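Local coordinates for protein eukaryotic translation initiation factor 4 gamma 5 (Trypanosoma cruzi, PDB 6OZU) that probably acts as a scaffold in translation initiation, its helical MIF4G domain offering a surface on which other initiation factors assemble, at residues 169-174 with 215-220; 203-208 with 223-228; 53-58 with 133-138; 65-70 with 140-145. All blocks are in the same frame, centred on the assembly; numbering follows the deposited sequence.

In the fold
Four contacts illustrate how an all-helical chain is held together by two pairs of crossing closures. From the N terminus, the loop 53-58 after helix 40-53 opens contact 3, and helix 63-76 opens contact 4. Both are closed by the C-terminal part of helix 118-144, first at 133-138 and then at 140-145, so these two cross; they touch where Y66 meets K53 and S54 and where F138 packs on V67. The second pair follows in series. Contact 1 opens at 169-174, leading into helix 173-186, and contact 2 at 203-208 on helix 194-208; helix 215-235 closes each in turn, again crossing. The first pair thus ties N-terminal elements to the middle of the domain, the second fastens its final helices.

Contact 1. Residues 169-174 with 215-220; sequences RFPADY and RRMQFL. With SO4 (sulfate ion), chain D; SO4 (sulfate ion), chain E.
F170 and R216 lie almost flat against each other, the phenyl ring and guanidinium planes only 20° apart but displaced, so that F170 CB, not the ring centre, sits over the middle of the guanidinium. The aliphatic part of R216 covers the ring: R216 CB is 3.3 Å from F170 CD1, and R216 CD lies over the same face toward the rim. P171 CD takes the opposite face. L220 CD1 approaches F170 CZ obliquely at 3.9 Å, while M217 curls back so that its CE meets P171 CD at 3.6 Å.

With one face pressed on F170, the R216 guanidinium uses its edge for anions. A bend at chi3 (-60°) brings NE to O3 of one sulfate (chain D) at 3.1 Å, and NH2 to O1 of that ion at 3.0 Å. The backbone N of R216, in the first turn of helix 215-235, adds a nearly straight bond to O3, and R215 NE donates to O2. R169 NH2 adds a weak bond to O1. A water links R169 O, M217 N and the sulfate. O2 of the second sulfate (chain E) accepts from the backbone N atoms of R169, at 3.0 Å, and F170; R216 NH2 adds a weak bond to its O3. Three arginines and a helix N terminus thus make an anion-binding patch; the ions probably come from crystallisation, but the patch could probably also suit a phosphate group.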
# COMPACT_ATOMS: atom_id res chain seq x y z
N ARG A 169 -21.69 2.62 10.09
CA ARG A 169 -21.63 3.73 11.04
C ARG A 169 -20.19 3.84 11.57
O ARG A 169 -19.66 4.94 11.70
CB ARG A 169 -22.62 3.51 12.20
CG ARG A 169 -24.07 3.73 11.82
CD ARG A 169 -25.01 3.62 13.00
NE ARG A 169 -26.37 4.07 12.67
CZ ARG A 169 -26.81 5.32 12.81
NH1 ARG A 169 -28.06 5.62 12.47
NH2 ARG A 169 -26.02 6.27 13.29
N PHE A 170 -19.54 2.68 11.80
CA PHE A 170 -18.19 2.54 12.32
C PHE A 170 -17.53 1.27 11.74
O PHE A 170 -18.25 0.29 11.51
CB PHE A 170 -18.26 2.45 13.86
CG PHE A 170 -16.96 2.71 14.57
CD1 PHE A 170 -16.37 3.97 14.55
CD2 PHE A 170 -16.33 1.70 15.29
CE1 PHE A 170 -15.16 4.20 15.21
CE2 PHE A 170 -15.13 1.94 15.96
CZ PHE A 170 -14.55 3.20 15.92
N PRO A 171 -16.19 1.26 11.48
CA PRO A 171 -15.57 0.05 10.90
C PRO A 171 -15.63 -1.22 11.74
O PRO A 171 -15.73 -1.17 12.96
CB PRO A 171 -14.11 0.47 10.66
CG PRO A 171 -13.90 1.63 11.51
CD PRO A 171 -15.20 2.34 11.65
N ALA A 172 -15.54 -2.36 11.05
CA ALA A 172 -15.54 -3.69 11.63
C ALA A 172 -14.22 -3.86 12.38
O ALA A 172 -13.28 -3.10 12.13
CB ALA A 172 -15.66 -4.73 10.54
N ASP A 173 -14.15 -4.84 13.29
CA ASP A 173 -12.99 -5.07 14.14
C ASP A 173 -11.67 -5.31 13.40
O ASP A 173 -10.69 -4.60 13.70
CB ASP A 173 -13.28 -6.21 15.13
CG ASP A 173 -14.40 -5.90 16.12
OD1 ASP A 173 -14.37 -4.79 16.73
OD2 ASP A 173 -15.31 -6.74 16.27
N TYR A 174 -11.62 -6.27 12.44
CA TYR A 174 -10.36 -6.54 11.71
C TYR A 174 -9.97 -5.37 10.81
O TYR A 174 -8.78 -5.11 10.64
CB TYR A 174 -10.37 -7.89 10.97
CG TYR A 174 -10.42 -9.08 11.90
CD1 TYR A 174 -9.27 -9.57 12.52
CD2 TYR A 174 -11.63 -9.72 12.18
CE1 TYR A 174 -9.32 -10.66 13.40
CE2 TYR A 174 -11.69 -10.82 13.04
CZ TYR A 174 -10.54 -11.28 13.65
OH TYR A 174 -10.62 -12.36 14.50
N ARG A 215 -21.01 9.72 15.16
CA ARG A 215 -20.32 10.09 16.40
C ARG A 215 -18.97 9.37 16.59
O ARG A 215 -17.95 10.05 16.77
CB ARG A 215 -21.22 9.90 17.66
CG ARG A 215 -22.60 10.57 17.67
CD ARG A 215 -23.41 10.12 18.86
NE ARG A 215 -24.29 8.97 18.58
CZ ARG A 215 -25.21 8.49 19.41
NH1 ARG A 215 -25.41 9.07 20.59
NH2 ARG A 215 -25.93 7.44 19.07
N ARG A 216 -18.95 8.01 16.51
CA ARG A 216 -17.71 7.25 16.71
C ARG A 216 -16.74 7.47 15.56
O ARG A 216 -15.53 7.55 15.80
CB ARG A 216 -17.98 5.74 16.88
CG ARG A 216 -18.58 5.28 18.19
CD ARG A 216 -19.13 3.87 18.04
NE ARG A 216 -20.16 3.83 17.00
CZ ARG A 216 -20.69 2.74 16.46
NH1 ARG A 216 -20.27 1.53 16.82
NH2 ARG A 216 -21.64 2.85 15.55
N MET A 217 -17.27 7.61 14.32
CA MET A 217 -16.50 7.83 13.10
C MET A 217 -15.81 9.20 13.08
O MET A 217 -14.67 9.32 12.62
CB MET A 217 -17.36 7.61 11.85
CG MET A 217 -16.54 7.41 10.58
SD MET A 217 -15.50 5.92 10.62
CE MET A 217 -16.32 4.97 9.44
N GLN A 218 -16.50 10.23 13.58
CA GLN A 218 -15.94 11.56 13.66
C GLN A 218 -14.90 11.62 14.76
O GLN A 218 -13.87 12.25 14.56
CB GLN A 218 -17.03 12.58 13.89
CG GLN A 218 -16.92 13.69 12.87
CD GLN A 218 -17.68 14.91 13.29
OE1 GLN A 218 -17.30 15.59 14.22
NE2 GLN A 218 -18.77 15.19 12.59
N PHE A 219 -15.15 10.93 15.90
CA PHE A 219 -14.18 10.88 17.00
C PHE A 219 -12.91 10.15 16.53
O PHE A 219 -11.81 10.63 16.81
CB PHE A 219 -14.78 10.25 18.28
CG PHE A 219 -13.90 10.41 19.50
CD1 PHE A 219 -13.87 11.60 20.21
CD2 PHE A 219 -13.06 9.37 19.91
CE1 PHE A 219 -13.01 11.76 21.31
CE2 PHE A 219 -12.22 9.53 21.03
CZ PHE A 219 -12.20 10.73 21.72
N LEU A 220 -13.07 9.06 15.78
CA LEU A 220 -11.95 8.28 15.23
C LEU A 220 -11.06 9.13 14.33
O LEU A 220 -9.85 9.20 14.58
CB LEU A 220 -12.45 7.04 14.48
CG LEU A 220 -11.35 6.14 13.90
CD1 LEU A 220 -11.28 4.87 14.64
CD2 LEU A 220 -11.58 5.87 12.47
S SO4 D . -23.05 6.32 16.17
O1 SO4 D . -23.61 5.15 15.47
O2 SO4 D . -23.67 7.56 15.68
O3 SO4 D . -21.60 6.33 15.94
O4 SO4 D . -23.34 6.18 17.59
S SO4 E . -22.24 -0.43 13.06
O1 SO4 E . -22.89 -1.66 12.61
O2 SO4 E . -21.59 0.18 11.89
O3 SO4 E . -23.23 0.48 13.64
O4 SO4 E . -21.24 -0.73 14.09
O HOH W 1 -19.76 6.39 13.93

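Contact 2. Residues 203-208 with 223-228; sequences AVLEEL and NTVETI
L205 and V225 come together through ordinary helix torsions. In L205, CG stands opposite the carbonyl carbon (chi1 -53°) and the chain then runs extended, which carries CD1 well forward between T224 and I228. Both V225 methyls face the other helix, CG2 toward L205 and CG1 toward E206. E206 behaves differently: its CB leaves the backbone obliquely, and a bend at chi2 (-75°) turns the carboxylate back toward V225.

The packing follows from these shapes. L205 CD1 pushes against T224 CG2 at 3.4 Å, the two side chains crossing at about a right angle, and also touches I228 CD1 at 3.8 Å. Lower on the same leucine, CB rests on V225 CG2 at 3.8 Å. E206 lies across V225, and its OE1 comes within 3.3 Å of V225 CG1, an oxygen set against a methyl with no hydrogen bond between the segments. While the T224 methyl faces L205, its hydroxyl is bonded within its own helix to L220 O. Just before it, N223 O takes two donors from T227, a turn further on: N and OG1, arriving from opposite faces of its plane.

The two helices form an antiparallel pair, with segment axes 10.0 Å apart and 160° between their directions, as in the stacked helices of alpha-solenoid domains. Helix 173-186 covers the seam, F179 meeting L205 and L183 meeting T224 and I228, while helix 150-162 packs on V204 and L208 from helix 194-208.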
# COMPACT_ATOMS: atom_id res chain seq x y z
N ALA A 203 -4.37 14.69 5.15
CA ALA A 203 -5.29 15.24 4.16
C ALA A 203 -6.37 14.22 3.74
O ALA A 203 -7.53 14.59 3.57
CB ALA A 203 -4.52 15.70 2.94
N VAL A 204 -5.97 12.94 3.58
CA VAL A 204 -6.83 11.79 3.23
C VAL A 204 -7.86 11.58 4.34
O VAL A 204 -9.05 11.44 4.04
CB VAL A 204 -5.98 10.52 2.94
CG1 VAL A 204 -6.82 9.24 2.91
CG2 VAL A 204 -5.24 10.68 1.63
N LEU A 205 -7.41 11.62 5.60
CA LEU A 205 -8.29 11.47 6.75
C LEU A 205 -9.24 12.63 6.89
O LEU A 205 -10.35 12.42 7.36
CB LEU A 205 -7.53 11.20 8.06
CG LEU A 205 -6.53 10.04 8.08
CD1 LEU A 205 -5.90 9.92 9.43
CD2 LEU A 205 -7.18 8.72 7.67
N GLU A 206 -8.83 13.84 6.47
CA GLU A 206 -9.69 15.04 6.50
C GLU A 206 -10.79 14.93 5.45
O GLU A 206 -11.90 15.40 5.70
CB GLU A 206 -8.88 16.33 6.29
CG GLU A 206 -8.09 16.80 7.50
CD GLU A 206 -8.86 17.43 8.64
OE1 GLU A 206 -8.53 17.11 9.81
OE2 GLU A 206 -9.78 18.25 8.39
N GLU A 207 -10.51 14.29 4.29
CA GLU A 207 -11.48 14.03 3.23
C GLU A 207 -12.57 13.06 3.68
O GLU A 207 -13.74 13.32 3.45
CB GLU A 207 -10.82 13.52 1.96
CG GLU A 207 -10.37 14.63 1.06
CD GLU A 207 -9.73 14.20 -0.24
OE1 GLU A 207 -10.39 14.31 -1.30
OE2 GLU A 207 -8.56 13.76 -0.20
N LEU A 208 -12.19 11.96 4.34
CA LEU A 208 -13.13 10.98 4.89
C LEU A 208 -14.07 11.64 5.91
O LEU A 208 -15.20 11.20 6.08
CB LEU A 208 -12.37 9.82 5.56
CG LEU A 208 -11.51 8.95 4.65
CD1 LEU A 208 -10.44 8.26 5.45
CD2 LEU A 208 -12.34 7.96 3.87
N ASN A 223 -9.54 12.34 16.33
CA ASN A 223 -8.50 11.96 17.30
C ASN A 223 -7.23 11.50 16.59
O ASN A 223 -6.13 11.81 17.08
CB ASN A 223 -8.99 10.90 18.30
CG ASN A 223 -8.29 10.96 19.62
OD1 ASN A 223 -8.07 9.95 20.29
ND2 ASN A 223 -7.88 12.14 20.02
N THR A 224 -7.37 10.81 15.44
CA THR A 224 -6.27 10.32 14.61
C THR A 224 -5.46 11.50 14.02
O THR A 224 -4.24 11.56 14.21
CB THR A 224 -6.77 9.30 13.57
OG1 THR A 224 -7.33 8.18 14.27
CG2 THR A 224 -5.69 8.80 12.68
N VAL A 225 -6.16 12.46 13.39
CA VAL A 225 -5.54 13.69 12.85
C VAL A 225 -4.85 14.46 13.98
O VAL A 225 -3.73 14.92 13.81
CB VAL A 225 -6.55 14.55 12.03
CG1 VAL A 225 -6.14 16.01 11.86
CG2 VAL A 225 -6.90 13.90 10.69
N GLU A 226 -5.48 14.53 15.15
CA GLU A 226 -4.95 15.19 16.34
C GLU A 226 -3.64 14.55 16.83
O GLU A 226 -2.70 15.27 17.12
CB GLU A 226 -6.01 15.20 17.43
CG GLU A 226 -5.82 16.24 18.51
CD GLU A 226 -6.80 16.18 19.67
OE1 GLU A 226 -6.58 16.93 20.65
OE2 GLU A 226 -7.78 15.40 19.60
N THR A 227 -3.59 13.20 16.90
CA THR A 227 -2.40 12.42 17.29
C THR A 227 -1.28 12.59 16.24
O THR A 227 -0.12 12.73 16.63
CB THR A 227 -2.76 10.95 17.52
OG1 THR A 227 -3.87 10.89 18.41
CG2 THR A 227 -1.61 10.16 18.08
N ILE A 228 -1.64 12.57 14.93
CA ILE A 228 -0.70 12.81 13.82
C ILE A 228 -0.03 14.17 14.04
O ILE A 228 1.18 14.27 13.91
CB ILE A 228 -1.41 12.74 12.42
CG1 ILE A 228 -1.72 11.28 12.03
CG2 ILE A 228 -0.56 13.43 11.30
CD1 ILE A 228 -2.53 11.08 10.72

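Contact 3. Residues 53-58 with 133-138; sequences KSIQPE and KANINF. With SO4 (sulfate ion), chain I.
F138 meets S54 and I55 along its whole length. Its CB, 4.0 Å from S54 O, leads to a CG set opposite the backbone N (chi1 -173°), which directs the ring into the loop 53-58. From there the two sides of the ring differ. CD2 touches I55 CG2 at 3.5 Å, whereas CD1 and CE1 lie beneath S54 CB, with CE1 the nearer at 3.4 Å. S54 CB stands over the face, 3.6 Å from the F138 centroid and 21° off the normal, a CH-pi contact. CZ at the tip still feels S54 CB, while S54 OG bonds back to I50 O.

The loop between helices 40-53 and 63-76 opens with a type I beta turn, K53 to Q56; in this all-helical MIF4G domain it packs on helix 118-144. A134, one turn before F138, is small enough for its CB to approach I55 O at 3.2 Å, and P57 CB packs more loosely on the same methyl. A water joins the backbones, donating to S54 O and A134 O and accepting from N137 ND2. At the exposed end K133 NZ donates to a sulfate oxygen, O3, at 2.8 Å. F51 meets the F138 ring edge-to-face.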
# COMPACT_ATOMS: atom_id res chain seq x y z
N LYS A 53 4.92 -10.62 -5.32
CA LYS A 53 5.87 -10.94 -4.26
C LYS A 53 5.63 -10.02 -3.04
O LYS A 53 5.79 -10.44 -1.90
CB LYS A 53 7.32 -10.84 -4.80
CG LYS A 53 8.47 -11.17 -3.82
CD LYS A 53 8.61 -12.67 -3.46
CE LYS A 53 10.01 -13.21 -3.63
NZ LYS A 53 10.94 -12.79 -2.55
N SER A 54 5.18 -8.78 -3.30
CA SER A 54 4.90 -7.79 -2.26
C SER A 54 3.61 -8.04 -1.45
O SER A 54 3.47 -7.48 -0.36
CB SER A 54 4.91 -6.39 -2.85
OG SER A 54 6.20 -6.05 -3.33
N ILE A 55 2.66 -8.84 -1.98
CA ILE A 55 1.42 -9.10 -1.24
C ILE A 55 1.40 -10.51 -0.63
O ILE A 55 0.35 -10.99 -0.17
CB ILE A 55 0.13 -8.78 -2.02
CG1 ILE A 55 0.03 -9.52 -3.36
CG2 ILE A 55 -0.02 -7.29 -2.18
CD1 ILE A 55 -1.29 -10.12 -3.59
N GLN A 56 2.58 -11.16 -0.61
CA GLN A 56 2.78 -12.45 0.03
C GLN A 56 2.98 -12.15 1.52
O GLN A 56 3.77 -11.25 1.85
CB GLN A 56 4.00 -13.17 -0.56
CG GLN A 56 3.77 -13.77 -1.94
CD GLN A 56 2.71 -14.85 -1.96
OE1 GLN A 56 1.50 -14.58 -2.09
NE2 GLN A 56 3.15 -16.09 -1.83
N PRO A 57 2.20 -12.79 2.45
CA PRO A 57 2.32 -12.44 3.89
C PRO A 57 3.70 -12.73 4.53
O PRO A 57 4.09 -12.00 5.44
CB PRO A 57 1.18 -13.23 4.55
CG PRO A 57 0.93 -14.37 3.61
CD PRO A 57 1.17 -13.83 2.23
N GLU A 58 4.44 -13.74 4.02
CA GLU A 58 5.80 -14.12 4.47
C GLU A 58 6.91 -13.05 4.28
O GLU A 58 7.93 -13.06 4.96
CB GLU A 58 6.26 -15.44 3.80
CG GLU A 58 6.25 -15.46 2.28
CD GLU A 58 4.99 -16.02 1.64
OE1 GLU A 58 3.88 -15.55 1.99
OE2 GLU A 58 5.12 -16.93 0.79
N LYS A 133 -4.03 -8.25 5.58
CA LYS A 133 -2.97 -7.40 6.15
C LYS A 133 -1.79 -7.19 5.18
O LYS A 133 -1.26 -6.08 5.14
CB LYS A 133 -2.49 -7.88 7.54
CG LYS A 133 -1.85 -9.25 7.58
CD LYS A 133 -0.77 -9.36 8.64
CE LYS A 133 0.09 -10.58 8.35
NZ LYS A 133 0.92 -10.92 9.53
N ALA A 134 -1.43 -8.22 4.38
CA ALA A 134 -0.39 -8.17 3.33
C ALA A 134 -0.66 -7.08 2.30
O ALA A 134 0.29 -6.42 1.86
CB ALA A 134 -0.28 -9.51 2.63
N ASN A 135 -1.96 -6.85 1.96
CA ASN A 135 -2.38 -5.81 1.01
C ASN A 135 -2.25 -4.42 1.59
O ASN A 135 -1.68 -3.52 0.95
CB ASN A 135 -3.82 -6.04 0.55
CG ASN A 135 -3.98 -7.13 -0.47
OD1 ASN A 135 -4.67 -8.12 -0.25
ND2 ASN A 135 -3.34 -6.99 -1.60
N ILE A 136 -2.81 -4.25 2.79
CA ILE A 136 -2.80 -3.01 3.58
C ILE A 136 -1.35 -2.60 3.90
O ILE A 136 -1.02 -1.43 3.70
CB ILE A 136 -3.71 -3.09 4.83
CG1 ILE A 136 -5.13 -3.65 4.49
CG2 ILE A 136 -3.81 -1.73 5.55
CD1 ILE A 136 -6.04 -2.80 3.50
N ASN A 137 -0.49 -3.55 4.27
CA ASN A 137 0.94 -3.25 4.49
C ASN A 137 1.55 -2.68 3.19
O ASN A 137 2.08 -1.55 3.19
CB ASN A 137 1.73 -4.50 4.97
CG ASN A 137 3.20 -4.24 5.24
OD1 ASN A 137 3.59 -3.22 5.83
ND2 ASN A 137 4.06 -5.16 4.80
N PHE A 138 1.37 -3.40 2.08
CA PHE A 138 1.83 -2.98 0.77
C PHE A 138 1.34 -1.56 0.40
O PHE A 138 2.16 -0.74 0.01
CB PHE A 138 1.45 -4.02 -0.27
CG PHE A 138 2.01 -3.79 -1.66
CD1 PHE A 138 3.32 -3.34 -1.85
CD2 PHE A 138 1.26 -4.10 -2.78
CE1 PHE A 138 3.85 -3.18 -3.12
CE2 PHE A 138 1.80 -3.96 -4.06
CZ PHE A 138 3.09 -3.49 -4.22
S SO4 I . 3.70 -12.56 8.78
O1 SO4 I . 3.42 -11.30 8.08
O2 SO4 I . 4.53 -13.41 7.94
O3 SO4 I . 2.43 -13.23 9.08
O4 SO4 I . 4.42 -12.30 10.03
O HOH W 2 2.96 -6.80 2.54

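Contact 4. Residues 65-70 with 140-145; sequences YYVKLV and GLLFTH
K68 NZ donates to H145 NE2 over 3.0 Å, lying within 3° of the imidazole plane; a weak second bond from the same NZ goes to P64 O. The lysine reaches the ring by running extended and turning only at chi4 (66°), which brings NZ to NE2; nearer the backbone, K68 CG also lies at the ring edge, 3.5 Å from H145 NE2. On the other side of the imidazole, ND1 shares a hydrogen bond with T144 OG1, 3.1 Å long, in which either atom could be the donor. The ring is therefore gripped in its own plane at both nitrogens.

H145 follows directly on helix 118-144, and its ring bridges from that helix end to helix 63-76, two elements of the stacked helices that build the MIF4G domain. V67 covers one face: its CG1 stands 3.7 Å from the imidazole centroid of H145 and 26° off the normal, a CH-pi contact. The same CG1 is 3.4 Å from L141 O. V67 CG2, the second branch, turns to L141 CB at 4.1 Å and to L142 CD2 more loosely. V71, one turn after V67, also touches H145, and L147 from the following loop packs on V67.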
# COMPACT_ATOMS: atom_id res chain seq x y z
N TYR A 65 12.03 -3.14 0.73
CA TYR A 65 13.16 -3.26 -0.20
C TYR A 65 12.68 -3.43 -1.64
O TYR A 65 13.33 -2.90 -2.53
CB TYR A 65 14.14 -4.38 0.20
CG TYR A 65 14.71 -4.19 1.58
CD1 TYR A 65 15.69 -3.22 1.82
CD2 TYR A 65 14.24 -4.92 2.66
CE1 TYR A 65 16.20 -3.01 3.10
CE2 TYR A 65 14.74 -4.73 3.95
CZ TYR A 65 15.73 -3.77 4.16
OH TYR A 65 16.21 -3.57 5.42
N TYR A 66 11.57 -4.17 -1.86
CA TYR A 66 10.95 -4.40 -3.16
C TYR A 66 10.46 -3.06 -3.69
O TYR A 66 10.70 -2.73 -4.85
CB TYR A 66 9.73 -5.34 -3.07
CG TYR A 66 10.00 -6.71 -2.50
CD1 TYR A 66 11.25 -7.31 -2.64
CD2 TYR A 66 9.00 -7.42 -1.85
CE1 TYR A 66 11.50 -8.59 -2.14
CE2 TYR A 66 9.26 -8.67 -1.30
CZ TYR A 66 10.50 -9.26 -1.46
OH TYR A 66 10.74 -10.51 -0.94
N VAL A 67 9.79 -2.31 -2.80
CA VAL A 67 9.23 -0.99 -3.04
C VAL A 67 10.37 0.02 -3.32
O VAL A 67 10.24 0.84 -4.23
CB VAL A 67 8.25 -0.62 -1.89
CG1 VAL A 67 7.92 0.85 -1.87
CG2 VAL A 67 6.97 -1.43 -1.98
N LYS A 68 11.53 -0.12 -2.63
CA LYS A 68 12.72 0.73 -2.85
C LYS A 68 13.40 0.46 -4.21
O LYS A 68 14.09 1.34 -4.73
CB LYS A 68 13.71 0.60 -1.70
CG LYS A 68 13.35 1.47 -0.50
CD LYS A 68 14.30 1.25 0.67
CE LYS A 68 13.78 1.88 1.93
NZ LYS A 68 12.55 1.23 2.41
N LEU A 69 13.21 -0.76 -4.77
CA LEU A 69 13.75 -1.18 -6.06
C LEU A 69 12.92 -0.54 -7.17
O LEU A 69 13.47 -0.15 -8.19
CB LEU A 69 13.77 -2.71 -6.21
CG LEU A 69 14.85 -3.48 -5.44
CD1 LEU A 69 14.59 -4.97 -5.48
CD2 LEU A 69 16.26 -3.18 -5.98
N VAL A 70 11.59 -0.41 -6.95
CA VAL A 70 10.63 0.21 -7.87
C VAL A 70 10.91 1.73 -7.95
O VAL A 70 10.88 2.28 -9.05
CB VAL A 70 9.16 -0.14 -7.51
CG1 VAL A 70 8.17 0.57 -8.44
CG2 VAL A 70 8.93 -1.65 -7.54
N GLY A 140 0.58 0.92 2.36
CA GLY A 140 1.35 1.82 3.22
C GLY A 140 2.76 2.06 2.72
O GLY A 140 3.20 3.21 2.64
N LEU A 141 3.46 1.00 2.35
CA LEU A 141 4.81 1.10 1.79
C LEU A 141 4.85 1.79 0.41
O LEU A 141 5.80 2.54 0.13
CB LEU A 141 5.44 -0.28 1.70
CG LEU A 141 5.69 -0.92 3.05
CD1 LEU A 141 5.68 -2.38 2.94
CD2 LEU A 141 6.95 -0.41 3.66
N LEU A 142 3.83 1.57 -0.44
CA LEU A 142 3.77 2.23 -1.74
C LEU A 142 3.56 3.72 -1.51
O LEU A 142 4.19 4.54 -2.18
CB LEU A 142 2.63 1.69 -2.62
CG LEU A 142 2.75 0.29 -3.24
CD1 LEU A 142 1.42 -0.18 -3.76
CD2 LEU A 142 3.76 0.26 -4.39
N PHE A 143 2.69 4.07 -0.55
CA PHE A 143 2.37 5.45 -0.19
C PHE A 143 3.55 6.24 0.40
O PHE A 143 3.81 7.35 -0.03
CB PHE A 143 1.15 5.50 0.74
CG PHE A 143 0.63 6.89 0.99
CD1 PHE A 143 0.09 7.64 -0.06
CD2 PHE A 143 0.71 7.46 2.25
CE1 PHE A 143 -0.39 8.92 0.16
CE2 PHE A 143 0.25 8.75 2.47
CZ PHE A 143 -0.31 9.46 1.42
N THR A 144 4.28 5.65 1.35
CA THR A 144 5.45 6.27 1.99
C THR A 144 6.63 6.47 1.01
O THR A 144 7.50 7.31 1.25
CB THR A 144 5.84 5.50 3.25
OG1 THR A 144 6.12 4.16 2.90
CG2 THR A 144 4.77 5.55 4.35
N HIS A 145 6.64 5.71 -0.10
CA HIS A 145 7.65 5.76 -1.16
C HIS A 145 7.16 6.50 -2.43
O HIS A 145 7.85 6.48 -3.45
CB HIS A 145 8.17 4.36 -1.47
CG HIS A 145 8.92 3.73 -0.34
ND1 HIS A 145 8.33 3.51 0.89
CD2 HIS A 145 10.18 3.23 -0.31
CE1 HIS A 145 9.26 2.93 1.65
NE2 HIS A 145 10.38 2.72 0.97